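Local coordinates for glycosyl hydrolase, family 31/fibronectin type III domain protein (Clostridium perfringens, PDB 4LKS) that binds galactose through a calcium-containing beta-sandwich carbohydrate-binding module of family 32, probably helping to direct the parent glycoside hydrolase to galactose-bearing glycans, at residues Asn49-Ser54 / Ser158-Val163. Sequence-based numbering, arbitrary orientation.
With CA (calcium ion), chain C; GAL (beta-D-galactopyranose), chain D.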
loop_
_atom_site.group_PDB
_atom_site.type_symbol
_atom_site.label_atom_id
_atom_site.label_comp_id
_atom_site.label_asym_id
_atom_site.label_seq_id
_atom_site.Cartn_x
_atom_site.Cartn_y
_atom_site.Cartn_z
ATOM N N ASN A 49 13.545 -3.024 2.765
ATOM C CA ASN A 49 13.992 -4.370 2.403
ATOM C C ASN A 49 13.026 -5.491 2.748
ATOM O O ASN A 49 13.239 -6.640 2.363
ATOM C CB ASN A 49 15.354 -4.673 3.033
ATOM C CG ASN A 49 16.467 -3.922 2.354
ATOM O OD1 ASN A 49 16.455 -3.774 1.133
ATOM N ND2 ASN A 49 17.416 -3.410 3.140
ATOM N N THR A 50 11.977 -5.162 3.487
ATOM C CA THR A 50 10.988 -6.158 3.863
ATOM C C THR A 50 9.702 -5.863 3.104
ATOM O O THR A 50 9.395 -4.708 2.812
ATOM C CB THR A 50 10.699 -6.127 5.368
ATOM O OG1 THR A 50 10.192 -4.837 5.718
ATOM C CG2 THR A 50 11.979 -6.406 6.180
ATOM N N ILE A 51 8.944 -6.903 2.783
ATOM C CA ILE A 51 7.699 -6.701 2.053
ATOM C C ILE A 51 6.556 -7.515 2.610
ATOM O O ILE A 51 6.762 -8.585 3.190
ATOM C CB ILE A 51 7.823 -7.062 0.558
ATOM C CG1 ILE A 51 8.110 -8.556 0.375
ATOM C CG2 ILE A 51 8.888 -6.207 -0.124
ATOM C CD1 ILE A 51 8.088 -9.000 -1.076
ATOM N N TRP A 52 5.348 -6.988 2.453
ATOM C CA TRP A 52 4.160 -7.832 2.483
ATOM C C TRP A 52 3.976 -8.375 1.073
ATOM O O TRP A 52 4.155 -7.638 0.101
ATOM C CB TRP A 52 2.924 -7.024 2.890
ATOM C CG TRP A 52 1.642 -7.745 2.566
ATOM C CD1 TRP A 52 1.249 -8.963 3.039
ATOM C CD2 TRP A 52 0.595 -7.297 1.693
ATOM N NE1 TRP A 52 0.028 -9.307 2.513
ATOM C CE2 TRP A 52 -0.401 -8.300 1.689
ATOM C CE3 TRP A 52 0.399 -6.146 0.918
ATOM C CZ2 TRP A 52 -1.579 -8.189 0.937
ATOM C CZ3 TRP A 52 -0.782 -6.033 0.171
ATOM C CH2 TRP A 52 -1.750 -7.050 0.190
ATOM N N HIS A 53 3.632 -9.658 0.959
ATOM C CA HIS A 53 3.341 -10.275 -0.331
ATOM C C HIS A 53 2.144 -11.186 -0.130
ATOM O O HIS A 53 2.105 -11.962 0.826
ATOM C CB HIS A 53 4.556 -11.092 -0.800
ATOM C CG HIS A 53 4.545 -11.458 -2.254
ATOM N ND1 HIS A 53 3.577 -12.255 -2.827
ATOM C CD2 HIS A 53 5.432 -11.179 -3.245
ATOM C CE1 HIS A 53 3.850 -12.432 -4.110
ATOM N NE2 HIS A 53 4.975 -11.794 -4.384
ATOM N N SER A 54 1.150 -11.071 -1.006
ATOM C CA SER A 54 -0.039 -11.903 -0.894
ATOM C C SER A 54 0.270 -13.303 -1.435
ATOM O O SER A 54 1.313 -13.525 -2.068
ATOM C CB SER A 54 -1.240 -11.250 -1.614
ATOM O OG SER A 54 -1.062 -11.159 -3.017
ATOM N N SER A 158 2.440 -6.983 -3.738
ATOM C CA SER A 158 3.441 -6.803 -2.697
ATOM C C SER A 158 3.591 -5.320 -2.403
ATOM O O SER A 158 3.147 -4.478 -3.178
ATOM C CB SER A 158 4.785 -7.414 -3.097
ATOM O OG SER A 158 5.289 -6.842 -4.292
ATOM N N ALA A 159 4.196 -5.014 -1.267
ATOM C CA ALA A 159 4.462 -3.632 -0.900
ATOM C C ALA A 159 5.623 -3.651 0.054
ATOM O O ALA A 159 5.593 -4.398 1.032
ATOM C CB ALA A 159 3.253 -3.021 -0.223
ATOM N N ALA A 160 6.636 -2.829 -0.216
ATOM C CA ALA A 160 7.748 -2.676 0.721
ATOM C C ALA A 160 7.400 -1.686 1.833
ATOM O O ALA A 160 7.747 -1.905 2.992
ATOM C CB ALA A 160 9.000 -2.240 -0.005
ATOM N N GLU A 161 6.741 -0.581 1.472
ATOM C CA GLU A 161 6.264 0.381 2.459
ATOM C C GLU A 161 5.007 1.072 1.998
ATOM O O GLU A 161 4.796 1.304 0.800
ATOM C CB GLU A 161 7.296 1.483 2.711
ATOM C CG GLU A 161 8.561 1.077 3.436
ATOM C CD GLU A 161 9.317 2.305 3.913
ATOM O OE1 GLU A 161 10.353 2.658 3.301
ATOM O OE2 GLU A 161 8.848 2.946 4.883
ATOM N N LEU A 162 4.196 1.423 2.987
ATOM C CA LEU A 162 3.151 2.430 2.842
ATOM C C LEU A 162 3.503 3.537 3.831
ATOM O O LEU A 162 3.652 3.286 5.041
ATOM C CB LEU A 162 1.782 1.839 3.165
ATOM C CG LEU A 162 1.331 0.691 2.268
ATOM C CD1 LEU A 162 0.081 0.043 2.853
ATOM C CD2 LEU A 162 1.041 1.168 0.844
ATOM N N VAL A 163 3.656 4.752 3.324
ATOM C CA VAL A 163 4.023 5.912 4.134
ATOM C C VAL A 163 2.790 6.804 4.244
ATOM O O VAL A 163 2.128 7.057 3.244
ATOM C CB VAL A 163 5.187 6.699 3.483
ATOM C CG1 VAL A 163 5.591 7.892 4.357
ATOM C CG2 VAL A 163 6.392 5.771 3.203
HETATM CA CA CA C . 8.936 -2.995 4.695
HETATM C C1 GAL D . 9.137 -15.619 -6.529
HETATM C C2 GAL D . 9.274 -14.523 -5.455
HETATM C C3 GAL D . 8.105 -14.577 -4.484
HETATM C C4 GAL D . 6.788 -14.452 -5.268
HETATM C C5 GAL D . 6.725 -15.560 -6.299
HETATM C C6 GAL D . 5.507 -15.474 -7.221
HETATM O O1 GAL D . 10.145 -15.500 -7.497
HETATM O O2 GAL D . 10.474 -14.655 -4.685
HETATM O O3 GAL D . 8.173 -13.493 -3.561
HETATM O O4 GAL D . 6.745 -13.198 -5.945
HETATM O O5 GAL D . 7.872 -15.506 -7.182
HETATM O O6 GAL D . 5.463 -16.572 -8.125
#
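Ser158 and His53 form a non-hydrogen-bonded antiparallel pair in the beta-sandwich of this CBM32 module, where the short edge strand 52-53 lies along strand 158-166. Ser158 CB sits 3.8 Å from His53 CD2, approaching the imidazole obliquely, while Ser158 OG donates a hydrogen bond to the backbone O of Asn89, another galactose-pocket residue. The imidazole works from both nitrogens: ND1 donates to Ser54 O at 2.7 Å, and NE2 is hydrogen-bonded to galactose O4. Ser54 O lies 1° out of the ring plane, and ND1 meets it on a lone pair in the carbonyl plane. This bond probably helps hold the ring's rotation, with NE2 turned to the sugar, which Arg84 and Asn89 also bind. One residue on, Ala159 and Trp52 exchange backbone hydrogen bonds, Ala159 N to Trp52 O and Trp52 N to Ala159 O, both 3.0 Å. On the face opposite Ser158 and His53, Ala159 CB meets the edge of the indole at CE3 (4.4 Å); CG anti to the backbone N (chi1 164°) lets the ring reach Val64 and Ile66 of the opposing sheet, and NE1 bonds Ser33 O. Ala160, in a classic beta bulge with Glu161 opposite Leu82, packs CB on Ile51 CG2 (4.0 Å). Ala160 O binds the calcium ion at 2.4 Å, alongside Asn42, Asp45 and Asp47. Thr50 chelates the ion through OG1 at 2.5 Å and backbone O at 2.6 Å.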